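Local structure of hypothetical protein CG14615-PA (Drosophila melanogaster, 1SQH) at residues D15-E20 and G74-W79; N33-L38 and G80-L85; E175-R178 and E182-A185; A224-N229 and G235-L240. The protein has no established function but may be an acyltransferase that transfers acyl groups to the amino nitrogen of glycine. One frame throughout, in Å; residues are numbered along the deposited sequence.

Contact 1: residues D15-E20 and G74-W79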
loop_
_atom_site.group_PDB
_atom_site.type_symbol
_atom_site.label_atom_id
_atom_site.label_comp_id
_atom_site.label_asym_id
_atom_site.label_seq_id
_atom_site.Cartn_x
_atom_site.Cartn_y
_atom_site.Cartn_z
ATOM N N ASP A 15 2.218 20.655 -1.829
ATOM C CA ASP A 15 1.285 19.978 -0.933
ATOM C C ASP A 15 -0.145 20.374 -1.302
ATOM O O ASP A 15 -1.060 19.549 -1.287
ATOM C CB ASP A 15 1.601 20.348 0.523
ATOM C CG ASP A 15 2.697 19.474 1.123
ATOM O OD1 ASP A 15 3.484 18.861 0.354
ATOM O OD2 ASP A 15 2.784 19.402 2.372
ATOM N N SER A 16 -0.317 21.640 -1.666
ATOM C CA SER A 16 -1.625 22.167 -2.051
ATOM C C SER A 16 -2.159 21.478 -3.300
ATOM O O SER A 16 -3.360 21.228 -3.423
ATOM C CB SER A 16 -1.522 23.672 -2.306
ATOM O OG SER A 16 -2.543 24.107 -3.181
ATOM N N GLU A 17 -1.256 21.178 -4.226
ATOM C CA GLU A 17 -1.618 20.517 -5.468
ATOM C C GLU A 17 -1.983 19.056 -5.255
ATOM O O GLU A 17 -2.899 18.534 -5.906
ATOM C CB GLU A 17 -0.468 20.635 -6.466
ATOM C CG GLU A 17 -0.484 21.933 -7.242
ATOM C CD GLU A 17 0.777 22.131 -8.053
ATOM O OE1 GLU A 17 0.686 22.742 -9.141
ATOM O OE2 GLU A 17 1.856 21.685 -7.593
ATOM N N VAL A 18 -1.271 18.392 -4.347
ATOM C CA VAL A 18 -1.551 16.991 -4.050
ATOM C C VAL A 18 -2.963 16.967 -3.491
ATOM O O VAL A 18 -3.782 16.147 -3.885
ATOM C CB VAL A 18 -0.562 16.416 -3.007
ATOM C CG1 VAL A 18 -0.784 14.919 -2.825
ATOM C CG2 VAL A 18 0.860 16.669 -3.469
ATOM N N ASP A 19 -3.248 17.890 -2.581
ATOM C CA ASP A 19 -4.574 17.966 -2.000
ATOM C C ASP A 19 -5.632 18.063 -3.095
ATOM O O ASP A 19 -6.667 17.392 -3.024
ATOM C CB ASP A 19 -4.657 19.151 -1.037
ATOM C CG ASP A 19 -4.122 18.807 0.346
ATOM O OD1 ASP A 19 -3.605 19.719 1.023
ATOM O OD2 ASP A 19 -4.225 17.624 0.761
ATOM N N GLU A 20 -5.372 18.874 -4.119
ATOM C CA GLU A 20 -6.322 19.008 -5.222
ATOM C C GLU A 20 -6.398 17.686 -5.975
ATOM O O GLU A 20 -7.464 17.265 -6.407
ATOM C CB GLU A 20 -5.886 20.103 -6.197
ATOM C CG GLU A 20 -6.157 21.516 -5.736
ATOM C CD GLU A 20 -5.809 22.534 -6.809
ATOM O OE1 GLU A 20 -4.742 23.185 -6.695
ATOM O OE2 GLU A 20 -6.599 22.677 -7.773
ATOM N N GLY A 74 1.650 20.102 -18.522
ATOM C CA GLY A 74 0.272 19.653 -18.615
ATOM C C GLY A 74 -0.497 20.085 -17.383
ATOM O O GLY A 74 0.095 20.604 -16.436
ATOM N N ASN A 75 -1.812 19.896 -17.388
ATOM C CA ASN A 75 -2.619 20.265 -16.227
ATOM C C ASN A 75 -3.031 18.980 -15.510
ATOM O O ASN A 75 -3.807 18.186 -16.041
ATOM C CB ASN A 75 -3.873 21.039 -16.645
ATOM C CG ASN A 75 -4.500 21.781 -15.485
ATOM O OD1 ASN A 75 -4.652 21.232 -14.400
ATOM N ND2 ASN A 75 -4.867 23.032 -15.706
ATOM N N PHE A 76 -2.523 18.777 -14.299
ATOM C CA PHE A 76 -2.838 17.562 -13.573
ATOM C C PHE A 76 -4.328 17.395 -13.306
ATOM O O PHE A 76 -4.780 16.302 -12.969
ATOM C CB PHE A 76 -2.034 17.489 -12.260
ATOM C CG PHE A 76 -2.562 18.362 -11.146
ATOM C CD1 PHE A 76 -3.586 17.910 -10.312
ATOM C CD2 PHE A 76 -2.003 19.614 -10.900
ATOM C CE1 PHE A 76 -4.041 18.692 -9.241
ATOM C CE2 PHE A 76 -2.450 20.403 -9.834
ATOM C CZ PHE A 76 -3.470 19.940 -9.002
ATOM N N ARG A 77 -5.089 18.470 -13.477
ATOM C CA ARG A 77 -6.533 18.431 -13.241
ATOM C C ARG A 77 -7.384 17.853 -14.374
ATOM O O ARG A 77 -8.406 17.219 -14.118
ATOM C CB ARG A 77 -7.053 19.833 -12.926
ATOM C CG ARG A 77 -6.579 20.406 -11.609
ATOM C CD ARG A 77 -6.668 21.932 -11.627
ATOM N NE ARG A 77 -5.361 22.528 -11.877
ATOM C CZ ARG A 77 -4.556 22.978 -10.918
ATOM N NH1 ARG A 77 -4.932 22.913 -9.648
ATOM N NH2 ARG A 77 -3.356 23.458 -11.227
ATOM N N THR A 78 -6.981 18.060 -15.620
ATOM C CA THR A 78 -7.789 17.567 -16.726
ATOM C C THR A 78 -7.877 16.044 -16.813
ATOM O O THR A 78 -8.952 15.505 -17.078
ATOM C CB THR A 78 -7.280 18.107 -18.085
ATOM O OG1 THR A 78 -6.260 17.240 -18.592
ATOM C CG2 THR A 78 -6.697 19.493 -17.918
ATOM N N TRP A 79 -6.768 15.345 -16.584
ATOM C CA TRP A 79 -6.770 13.878 -16.677
ATOM C C TRP A 79 -6.299 13.173 -15.406
ATOM O O TRP A 79 -6.180 11.943 -15.388
ATOM C CB TRP A 79 -5.871 13.409 -17.833
ATOM C CG TRP A 79 -6.160 14.036 -19.171
ATOM C CD1 TRP A 79 -5.276 14.703 -19.971
ATOM C CD2 TRP A 79 -7.403 14.009 -19.884
ATOM N NE1 TRP A 79 -5.889 15.091 -21.137
ATOM C CE2 TRP A 79 -7.194 14.679 -21.110
ATOM C CE3 TRP A 79 -8.671 13.485 -19.604
ATOM C CZ2 TRP A 79 -8.213 14.838 -22.060
ATOM C CZ3 TRP A 79 -9.688 13.644 -20.552
ATOM C CH2 TRP A 79 -9.448 14.317 -21.763
#
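E20 leaves the first turns of helix 15-29 and reaches F76 and R77 in succession. Its CB sits at the rim of the F76 ring, near the ring plane and 3.7 Å from F76 CZ, so an aliphatic carbon meets an aromatic edge. CG stays beside the backbone N (chi1 -78°) and the chain runs on extended, carrying CD past F76 to the guanidinium of R77. At the tip E20 OE2 lies near the guanidinium plane and forms a salt bridge with R77 NH1, whose hydrogen bond is weak (124°) and whose 2.5 Å length is doubtfully short. E20 OE1 stands farther back, 3.0 Å from R77 NH1. Replacing E20 by an alanine would probably leave R77 NH1 without its carboxylate partner, the guanidinium then held by N75 OD1 alone among the contacts described here.

After the loop residues G74 and N75 comes one short, weakly bonded turn of helix, with N75 at its N-cap position: N75 OD1 accepts from R77 N at 2.9 Å and also from R77 NE, so one amide oxygen closes the turn and steadies the arginine side chain. F76 suits the apolar side of that turn. Its ring enters beside E17, with F76 CE2 3.6 Å from E17 CG, and continues onto L21 and L24 of helix 15-29 and T70 of strand 67-71. R77 CG lies over one face of the ring. The carboxylate of E17 turns elsewhere, OE1 forming a salt bridge with R11 and OE2 accepting from S14 N.

Contact 2: residues N33-L38 and G80-L85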
loop_
_atom_site.group_PDB
_atom_site.type_symbol
_atom_site.label_atom_id
_atom_site.label_comp_id
_atom_site.label_asym_id
_atom_site.label_seq_id
_atom_site.Cartn_x
_atom_site.Cartn_y
_atom_site.Cartn_z
ATOM N N ASN A 33 -12.036 4.096 -4.610
ATOM C CA ASN A 33 -10.931 4.068 -5.561
ATOM C C ASN A 33 -9.555 3.989 -4.881
ATOM O O ASN A 33 -9.249 4.761 -3.973
ATOM C CB ASN A 33 -11.042 5.297 -6.456
ATOM C CG ASN A 33 -9.916 5.394 -7.430
ATOM O OD1 ASN A 33 -8.865 5.969 -7.124
ATOM N ND2 ASN A 33 -10.111 4.821 -8.618
ATOM N N PHE A 34 -8.718 3.060 -5.335
ATOM C CA PHE A 34 -7.402 2.868 -4.741
ATOM C C PHE A 34 -6.396 4.004 -4.883
ATOM O O PHE A 34 -5.502 4.151 -4.041
ATOM C CB PHE A 34 -6.800 1.564 -5.252
ATOM C CG PHE A 34 -7.350 0.346 -4.569
ATOM C CD1 PHE A 34 -6.714 -0.184 -3.446
ATOM C CD2 PHE A 34 -8.523 -0.250 -5.018
ATOM C CE1 PHE A 34 -7.239 -1.297 -2.777
ATOM C CE2 PHE A 34 -9.057 -1.360 -4.362
ATOM C CZ PHE A 34 -8.417 -1.885 -3.242
ATOM N N HIS A 35 -6.511 4.803 -5.936
ATOM C CA HIS A 35 -5.593 5.913 -6.086
ATOM C C HIS A 35 -6.025 6.983 -5.113
ATOM O O HIS A 35 -5.189 7.683 -4.530
ATOM C CB HIS A 35 -5.579 6.412 -7.530
ATOM C CG HIS A 35 -4.838 5.490 -8.445
ATOM N ND1 HIS A 35 -3.461 5.427 -8.472
ATOM C CD2 HIS A 35 -5.281 4.489 -9.242
ATOM C CE1 HIS A 35 -3.088 4.420 -9.244
ATOM N NE2 HIS A 35 -4.172 3.834 -9.721
ATOM N N TYR A 36 -7.332 7.094 -4.906
ATOM C CA TYR A 36 -7.821 8.053 -3.933
ATOM C C TYR A 36 -7.307 7.616 -2.553
ATOM O O TYR A 36 -6.845 8.441 -1.759
ATOM C CB TYR A 36 -9.353 8.073 -3.910
ATOM C CG TYR A 36 -9.903 8.624 -2.614
ATOM C CD1 TYR A 36 -9.882 9.994 -2.352
ATOM C CD2 TYR A 36 -10.394 7.767 -1.621
ATOM C CE1 TYR A 36 -10.332 10.507 -1.143
ATOM C CE2 TYR A 36 -10.848 8.270 -0.402
ATOM C CZ TYR A 36 -10.816 9.644 -0.170
ATOM O OH TYR A 36 -11.287 10.155 1.022
ATOM N N LEU A 37 -7.390 6.313 -2.277
ATOM C CA LEU A 37 -6.957 5.783 -0.985
ATOM C C LEU A 37 -5.478 6.047 -0.743
ATOM O O LEU A 37 -5.078 6.428 0.362
ATOM C CB LEU A 37 -7.272 4.286 -0.899
ATOM C CG LEU A 37 -8.792 4.082 -0.752
ATOM C CD1 LEU A 37 -9.184 2.609 -0.812
ATOM C CD2 LEU A 37 -9.220 4.703 0.577
ATOM N N LEU A 38 -4.679 5.857 -1.791
ATOM C CA LEU A 38 -3.248 6.091 -1.734
ATOM C C LEU A 38 -2.996 7.568 -1.410
ATOM O O LEU A 38 -2.208 7.888 -0.514
ATOM C CB LEU A 38 -2.627 5.702 -3.080
ATOM C CG LEU A 38 -1.240 6.164 -3.547
ATOM C CD1 LEU A 38 -0.325 6.420 -2.380
ATOM C CD2 LEU A 38 -0.667 5.082 -4.470
ATOM N N GLY A 80 -6.017 13.954 -14.366
ATOM C CA GLY A 80 -5.542 13.393 -13.110
ATOM C C GLY A 80 -4.198 12.691 -13.251
ATOM O O GLY A 80 -3.831 11.857 -12.423
ATOM N N THR A 81 -3.458 13.046 -14.295
ATOM C CA THR A 81 -2.161 12.429 -14.572
ATOM C C THR A 81 -1.136 12.668 -13.463
ATOM O O THR A 81 -0.793 13.809 -13.143
ATOM C CB THR A 81 -1.592 12.937 -15.935
ATOM O OG1 THR A 81 -2.545 12.674 -16.973
ATOM C CG2 THR A 81 -0.296 12.226 -16.285
ATOM N N TYR A 82 -0.642 11.584 -12.872
ATOM C CA TYR A 82 0.336 11.725 -11.814
ATOM C C TYR A 82 1.286 10.540 -11.749
ATOM O O TYR A 82 1.020 9.455 -12.273
ATOM C CB TYR A 82 -0.369 11.889 -10.461
ATOM C CG TYR A 82 -0.604 10.589 -9.729
ATOM C CD1 TYR A 82 0.293 10.138 -8.762
ATOM C CD2 TYR A 82 -1.707 9.795 -10.024
ATOM C CE1 TYR A 82 0.098 8.927 -8.104
ATOM C CE2 TYR A 82 -1.914 8.576 -9.367
ATOM C CZ TYR A 82 -1.007 8.151 -8.409
ATOM O OH TYR A 82 -1.223 6.953 -7.757
ATOM N N VAL A 83 2.409 10.770 -11.097
ATOM C CA VAL A 83 3.406 9.741 -10.905
ATOM C C VAL A 83 3.972 10.072 -9.546
ATOM O O VAL A 83 4.342 11.224 -9.286
ATOM C CB VAL A 83 4.559 9.799 -11.968
ATOM C CG1 VAL A 83 5.631 8.764 -11.628
ATOM C CG2 VAL A 83 4.011 9.541 -13.368
ATOM N N SER A 84 4.004 9.071 -8.676
ATOM C CA SER A 84 4.557 9.250 -7.341
ATOM C C SER A 84 5.827 8.415 -7.221
ATOM O O SER A 84 5.964 7.365 -7.865
ATOM C CB SER A 84 3.549 8.821 -6.275
ATOM O OG SER A 84 3.078 7.518 -6.534
ATOM N N LEU A 85 6.761 8.909 -6.416
ATOM C CA LEU A 85 8.016 8.222 -6.180
ATOM C C LEU A 85 8.167 8.027 -4.679
ATOM O O LEU A 85 8.019 8.981 -3.905
ATOM C CB LEU A 85 9.178 9.043 -6.740
ATOM C CG LEU A 85 9.256 9.135 -8.272
ATOM C CD1 LEU A 85 10.463 9.995 -8.668
ATOM C CD2 LEU A 85 9.387 7.749 -8.870
#
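H35 and Y82 meet through a single polar bond, H35 ND1 to Y82 OH at 2.8 Å, with a fairly straight angle of 153°. Either partner could supply the proton. The hydroxyl lies at the edge of the imidazole, near its plane, and ND1 in turn lies near the plane of the phenol, although the two rings are steeply inclined (74°), an oblique pair. L38, three residues or about one turn farther along the helix, adds an apolar touch: L38 CD2 is 3.8 Å from Y82 OH. Histidine and tyrosine suit this buried place because each offers a ring to the packing and a polar atom to the bond.

The next shell fixes both groups. Y82 OH is also bonded to S94 OG on strand 91-96, so the hydroxyl has two polar partners, while the imidazole packs on F96, Y25 and N126. In H35 CB points to the strand, and with CG beside the backbone N (chi1 -75°) ND1 comes to the hydroxyl. An alanine in place of H35 would probably leave Y82 OH with one polar partner fewer and open a gap between helix and sheet.

Farther out, N33 caps the helix: N33 OD1 accepts from Y36 N at 2.9 Å, on a lone pair, and weakly from H35 N. Before the strand, G80 has a positive phi, easy for glycine, where helix 76-79 ends. Consistent with the acetyltransferase clan of this region, the order strand, helix, helix, strand matches the start of the GNAT fold, with helix 34-51 probably its second helix.

Contact 3: residues E175-R178 and E182-A185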
loop_
_atom_site.group_PDB
_atom_site.type_symbol
_atom_site.label_atom_id
_atom_site.label_comp_id
_atom_site.label_asym_id
_atom_site.label_seq_id
_atom_site.Cartn_x
_atom_site.Cartn_y
_atom_site.Cartn_z
ATOM N N GLU A 175 -3.884 -13.266 23.869
ATOM C CA GLU A 175 -4.173 -11.874 24.217
ATOM C C GLU A 175 -3.955 -11.002 22.975
ATOM O O GLU A 175 -3.131 -11.331 22.109
ATOM C CB GLU A 175 -3.247 -11.380 25.330
ATOM C CG GLU A 175 -3.690 -11.722 26.738
ATOM C CD GLU A 175 -2.875 -10.980 27.781
ATOM O OE1 GLU A 175 -1.634 -11.147 27.788
ATOM O OE2 GLU A 175 -3.470 -10.228 28.586
ATOM N N ILE A 176 -4.689 -9.897 22.885
ATOM C CA ILE A 176 -4.549 -8.994 21.745
ATOM C C ILE A 176 -4.061 -7.643 22.226
ATOM O O ILE A 176 -4.488 -7.167 23.278
ATOM C CB ILE A 176 -5.890 -8.751 20.999
ATOM C CG1 ILE A 176 -6.884 -8.026 21.910
ATOM C CG2 ILE A 176 -6.467 -10.057 20.517
ATOM C CD1 ILE A 176 -7.287 -8.798 23.164
ATOM N N ARG A 177 -3.172 -7.028 21.453
ATOM C CA ARG A 177 -2.640 -5.714 21.791
ATOM C C ARG A 177 -2.056 -5.080 20.544
ATOM O O ARG A 177 -1.780 -5.770 19.565
ATOM C CB ARG A 177 -1.540 -5.832 22.847
ATOM C CG ARG A 177 -0.286 -6.534 22.348
ATOM C CD ARG A 177 0.825 -6.527 23.401
ATOM N NE ARG A 177 1.999 -7.284 22.971
ATOM C CZ ARG A 177 2.875 -6.875 22.055
ATOM N NH1 ARG A 177 2.723 -5.695 21.465
ATOM N NH2 ARG A 177 3.890 -7.664 21.706
ATOM N N ARG A 178 -1.881 -3.763 20.573
ATOM C CA ARG A 178 -1.280 -3.060 19.448
ATOM C C ARG A 178 0.173 -3.516 19.463
ATOM O O ARG A 178 0.727 -3.819 20.525
ATOM C CB ARG A 178 -1.351 -1.544 19.657
ATOM C CG ARG A 178 -0.766 -0.715 18.518
ATOM C CD ARG A 178 -0.683 0.768 18.889
ATOM N NE ARG A 178 -0.276 1.589 17.745
ATOM C CZ ARG A 178 0.005 2.889 17.804
ATOM N NH1 ARG A 178 -0.067 3.539 18.959
ATOM N NH2 ARG A 178 0.353 3.541 16.701
ATOM N N GLU A 182 9.530 -3.347 19.331
ATOM C CA GLU A 182 10.232 -4.625 19.460
ATOM C C GLU A 182 9.624 -5.731 18.598
ATOM O O GLU A 182 10.310 -6.678 18.212
ATOM C CB GLU A 182 10.224 -5.077 20.921
ATOM C CG GLU A 182 8.823 -5.252 21.495
ATOM C CD GLU A 182 8.824 -5.575 22.981
ATOM O OE1 GLU A 182 9.361 -6.638 23.363
ATOM O OE2 GLU A 182 8.284 -4.765 23.768
ATOM N N ASP A 183 8.338 -5.598 18.293
ATOM C CA ASP A 183 7.621 -6.591 17.500
ATOM C C ASP A 183 8.021 -6.587 16.032
ATOM O O ASP A 183 8.001 -7.631 15.371
ATOM C CB ASP A 183 6.118 -6.345 17.616
ATOM C CG ASP A 183 5.597 -6.572 19.024
ATOM O OD1 ASP A 183 4.597 -5.919 19.401
ATOM O OD2 ASP A 183 6.177 -7.412 19.747
ATOM N N ALA A 184 8.398 -5.417 15.523
ATOM C CA ALA A 184 8.775 -5.268 14.115
ATOM C C ALA A 184 9.737 -6.309 13.549
ATOM O O ALA A 184 9.520 -6.832 12.453
ATOM C CB ALA A 184 9.346 -3.872 13.877
ATOM N N ALA A 185 10.801 -6.606 14.284
ATOM C CA ALA A 185 11.798 -7.560 13.814
ATOM C C ALA A 185 11.241 -8.982 13.637
ATOM O O ALA A 185 11.630 -9.705 12.708
ATOM C CB ALA A 185 13.004 -7.559 14.766
#
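R177 sets CG between its backbone N and carbonyl carbon (chi1 67°) and then runs extended as far as NE, while D183 holds CG beside its own backbone N; the two side chains therefore approach from opposite directions, the edge of the guanidinium facing the carboxylate oxygens. The guanidinium and carboxylate are nearly coplanar, 28° apart. R177 grips end-on with its two terminal nitrogens: R177 NH1 gives a hydrogen to D183 OD1 at 2.8 Å, and R177 NH2 reaches D183 OD2 at 3.0 Å along the straightest of the bonds (159°). A third bond, from R177 NH2 back to D183 OD1, also measures 3.0 Å. Both oxygens are met on their syn sides, the usual approach for a paired arginine and aspartate.

Arginine suits the end of strand 174-177 because its long chain can span the gap to the next element while its several N-H groups serve more than one acceptor. R177 NH1 in fact also donates to R178 O at 2.9 Å, tying the guanidinium to the main chain just after the strand. Aspartate, short and buried, keeps its carboxylate close to the turn, where OD1 also accepts from R180 N. The bridge thus clasps the connection from the outer strand, bonded through R177 to G213 of the neighbouring strand, to helix 184-189, a strand-to-helix link that probably corresponds to the first one of a GNAT-like fold.

With the R177 cation and the R180 N-H as donors, the buried carboxylate of D183 is probably stabilised in its charged form.

Contact 4: residues A224-N229 and G235-L240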
loop_
_atom_site.group_PDB
_atom_site.type_symbol
_atom_site.label_atom_id
_atom_site.label_comp_id
_atom_site.label_asym_id
_atom_site.label_seq_id
_atom_site.Cartn_x
_atom_site.Cartn_y
_atom_site.Cartn_z
ATOM N N ALA A 224 0.808 -13.996 15.944
ATOM C CA ALA A 224 0.040 -13.585 14.767
ATOM C C ALA A 224 -0.119 -12.065 14.798
ATOM O O ALA A 224 -0.182 -11.468 15.875
ATOM C CB ALA A 224 -1.334 -14.263 14.768
ATOM N N TRP A 225 -0.194 -11.438 13.630
ATOM C CA TRP A 225 -0.310 -9.983 13.583
ATOM C C TRP A 225 -0.947 -9.459 12.293
ATOM O O TRP A 225 -1.044 -10.171 11.294
ATOM C CB TRP A 225 1.083 -9.366 13.768
ATOM C CG TRP A 225 2.089 -9.956 12.828
ATOM C CD1 TRP A 225 2.282 -9.622 11.518
ATOM C CD2 TRP A 225 2.946 -11.074 13.086
ATOM N NE1 TRP A 225 3.199 -10.468 10.939
ATOM C CE2 TRP A 225 3.622 -11.370 11.879
ATOM C CE3 TRP A 225 3.204 -11.859 14.217
ATOM C CZ2 TRP A 225 4.540 -12.423 11.774
ATOM C CZ3 TRP A 225 4.116 -12.909 14.112
ATOM C CH2 TRP A 225 4.772 -13.179 12.896
ATOM N N ILE A 226 -1.373 -8.201 12.331
ATOM C CA ILE A 226 -1.999 -7.558 11.188
ATOM C C ILE A 226 -1.666 -6.065 11.284
ATOM O O ILE A 226 -1.600 -5.503 12.378
ATOM C CB ILE A 226 -3.538 -7.816 11.205
ATOM C CG1 ILE A 226 -4.136 -7.623 9.808
ATOM C CG2 ILE A 226 -4.218 -6.893 12.207
ATOM C CD1 ILE A 226 -4.377 -6.197 9.449
ATOM N N PHE A 227 -1.432 -5.432 10.140
ATOM C CA PHE A 227 -1.076 -4.011 10.104
ATOM C C PHE A 227 -2.081 -3.187 9.323
ATOM O O PHE A 227 -2.907 -3.734 8.586
ATOM C CB PHE A 227 0.251 -3.795 9.371
ATOM C CG PHE A 227 1.465 -4.088 10.175
ATOM C CD1 PHE A 227 1.927 -5.394 10.320
ATOM C CD2 PHE A 227 2.195 -3.040 10.741
ATOM C CE1 PHE A 227 3.106 -5.656 11.016
ATOM C CE2 PHE A 227 3.376 -3.285 11.443
ATOM C CZ PHE A 227 3.837 -4.594 11.580
ATOM N N GLN A 228 -1.997 -1.866 9.481
ATOM C CA GLN A 228 -2.812 -0.969 8.675
ATOM C C GLN A 228 -1.792 -0.748 7.558
ATOM O O GLN A 228 -0.599 -0.688 7.841
ATOM C CB GLN A 228 -3.083 0.360 9.381
ATOM C CG GLN A 228 -3.982 1.279 8.548
ATOM C CD GLN A 228 -4.484 2.480 9.323
ATOM O OE1 GLN A 228 -5.496 3.085 8.961
ATOM N NE2 GLN A 228 -3.779 2.837 10.384
ATOM N N ASN A 229 -2.223 -0.626 6.307
ATOM C CA ASN A 229 -1.245 -0.471 5.229
ATOM C C ASN A 229 -1.134 0.919 4.610
ATOM O O ASN A 229 -1.691 1.890 5.131
ATOM C CB ASN A 229 -1.508 -1.518 4.137
ATOM C CG ASN A 229 -2.759 -1.238 3.340
ATOM O OD1 ASN A 229 -3.489 -0.282 3.606
ATOM N ND2 ASN A 229 -3.013 -2.073 2.341
ATOM N N GLY A 235 -3.140 -5.009 5.870
ATOM C CA GLY A 235 -1.948 -5.539 5.234
ATOM C C GLY A 235 -1.057 -6.389 6.134
ATOM O O GLY A 235 -1.202 -6.392 7.358
HETATM N N MSE A 236 -0.138 -7.114 5.500
HETATM C CA MSE A 236 0.834 -7.960 6.184
HETATM C C MSE A 236 0.267 -8.899 7.238
HETATM O O MSE A 236 0.886 -9.113 8.288
HETATM C CB MSE A 236 1.906 -7.079 6.818
HETATM C CG MSE A 236 2.733 -6.321 5.807
HETATM SE SE MSE A 236 3.296 -4.615 6.493
HETATM C CE MSE A 236 1.692 -3.618 5.990
ATOM N N LEU A 237 -0.905 -9.463 6.964
ATOM C CA LEU A 237 -1.526 -10.384 7.906
ATOM C C LEU A 237 -0.714 -11.663 7.937
ATOM O O LEU A 237 -0.235 -12.126 6.907
ATOM C CB LEU A 237 -2.958 -10.725 7.475
ATOM C CG LEU A 237 -3.654 -11.834 8.285
ATOM C CD1 LEU A 237 -3.822 -11.368 9.729
ATOM C CD2 LEU A 237 -5.019 -12.173 7.674
ATOM N N GLN A 238 -0.530 -12.225 9.118
ATOM C CA GLN A 238 0.177 -13.491 9.201
ATOM C C GLN A 238 0.020 -14.167 10.548
ATOM O O GLN A 238 -0.057 -13.508 11.588
ATOM C CB GLN A 238 1.660 -13.324 8.875
ATOM C CG GLN A 238 2.363 -14.670 8.727
ATOM C CD GLN A 238 3.729 -14.563 8.085
ATOM O OE1 GLN A 238 4.354 -15.578 7.778
ATOM N NE2 GLN A 238 4.204 -13.333 7.879
ATOM N N VAL A 239 -0.048 -15.494 10.502
ATOM C CA VAL A 239 -0.166 -16.316 11.694
ATOM C C VAL A 239 0.943 -17.363 11.636
ATOM O O VAL A 239 1.076 -18.084 10.639
ATOM C CB VAL A 239 -1.538 -17.040 11.756
ATOM C CG1 VAL A 239 -1.566 -18.000 12.936
ATOM C CG2 VAL A 239 -2.669 -16.023 11.879
ATOM N N LEU A 240 1.750 -17.425 12.691
ATOM C CA LEU A 240 2.837 -18.396 12.777
ATOM C C LEU A 240 2.225 -19.793 12.693
ATOM O O LEU A 240 1.147 -20.047 13.240
ATOM C CB LEU A 240 3.595 -18.232 14.104
ATOM C CG LEU A 240 4.903 -17.428 14.216
ATOM C CD1 LEU A 240 5.157 -16.559 13.000
ATOM C CD2 LEU A 240 4.822 -16.596 15.482
#
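M236, present as selenomethionine, has a left-handed backbone (phi 49°, psi 38°) inside a strand, and it sits in a beta bulge. Between the hydrogen-bonded pairs W225-Q238 and F227-G235 the register slips by one, so that I226 faces both M236 and L237. Bent at chi2 and chi3, the M236 chain lays its SE over a face of the F227 ring, 4.4 Å from the ring centroid, in the Met-aromatic contact expected of the methionine sulfur it replaces. M236 CE touches F227 CB at 3.7 Å.

This is the antiparallel hairpin of strands 222-228 and 234-239. Its second strand is outermost in its sheet and probably corresponds to the fourth strand of the GNAT fold, where relatives carry a bulge at the acyl-CoA site; the same role here is plausible but unproven.

On either side of the bulge, W225 N donates to Q238 O (2.9 Å) and F227 N to G235 O (3.0 Å). Glycine fits at 235, since a CB would collide with N229 CB. The W225 indole lies alongside Q238, and W225 CH2 meets L240 CD1 at 3.4 Å; its buried NE1 finds no partner. I226 CG1 touches L237 CD1 at 3.8 Å, and L252 of helix 248-263 packs on both.

Contacts 1 and 2 belong to the N-terminal half and interlock: their segments alternate along the chain, their centres are 11 Å apart, and F76 CB touches T81 O at 4.0 Å. Together they join helices 15-29 and 34-51 to helix 76-79 and to strand 82-87 of the mixed sheet. Contacts 3 and 4 follow in series, centres 10 Å apart, in one four-stranded antiparallel sheet: contact 3 at outer strand 174-177, contact 4 between 222-228 and the other outer strand, 234-239. Contacts 2 and 4, on opposite sides of the chain's centre, come within about 7 Å at their nearest atoms. The chain is consistent with two acetyltransferase-like halves, strands 268-273 and 289-299 of the second lying in the mixed sheet.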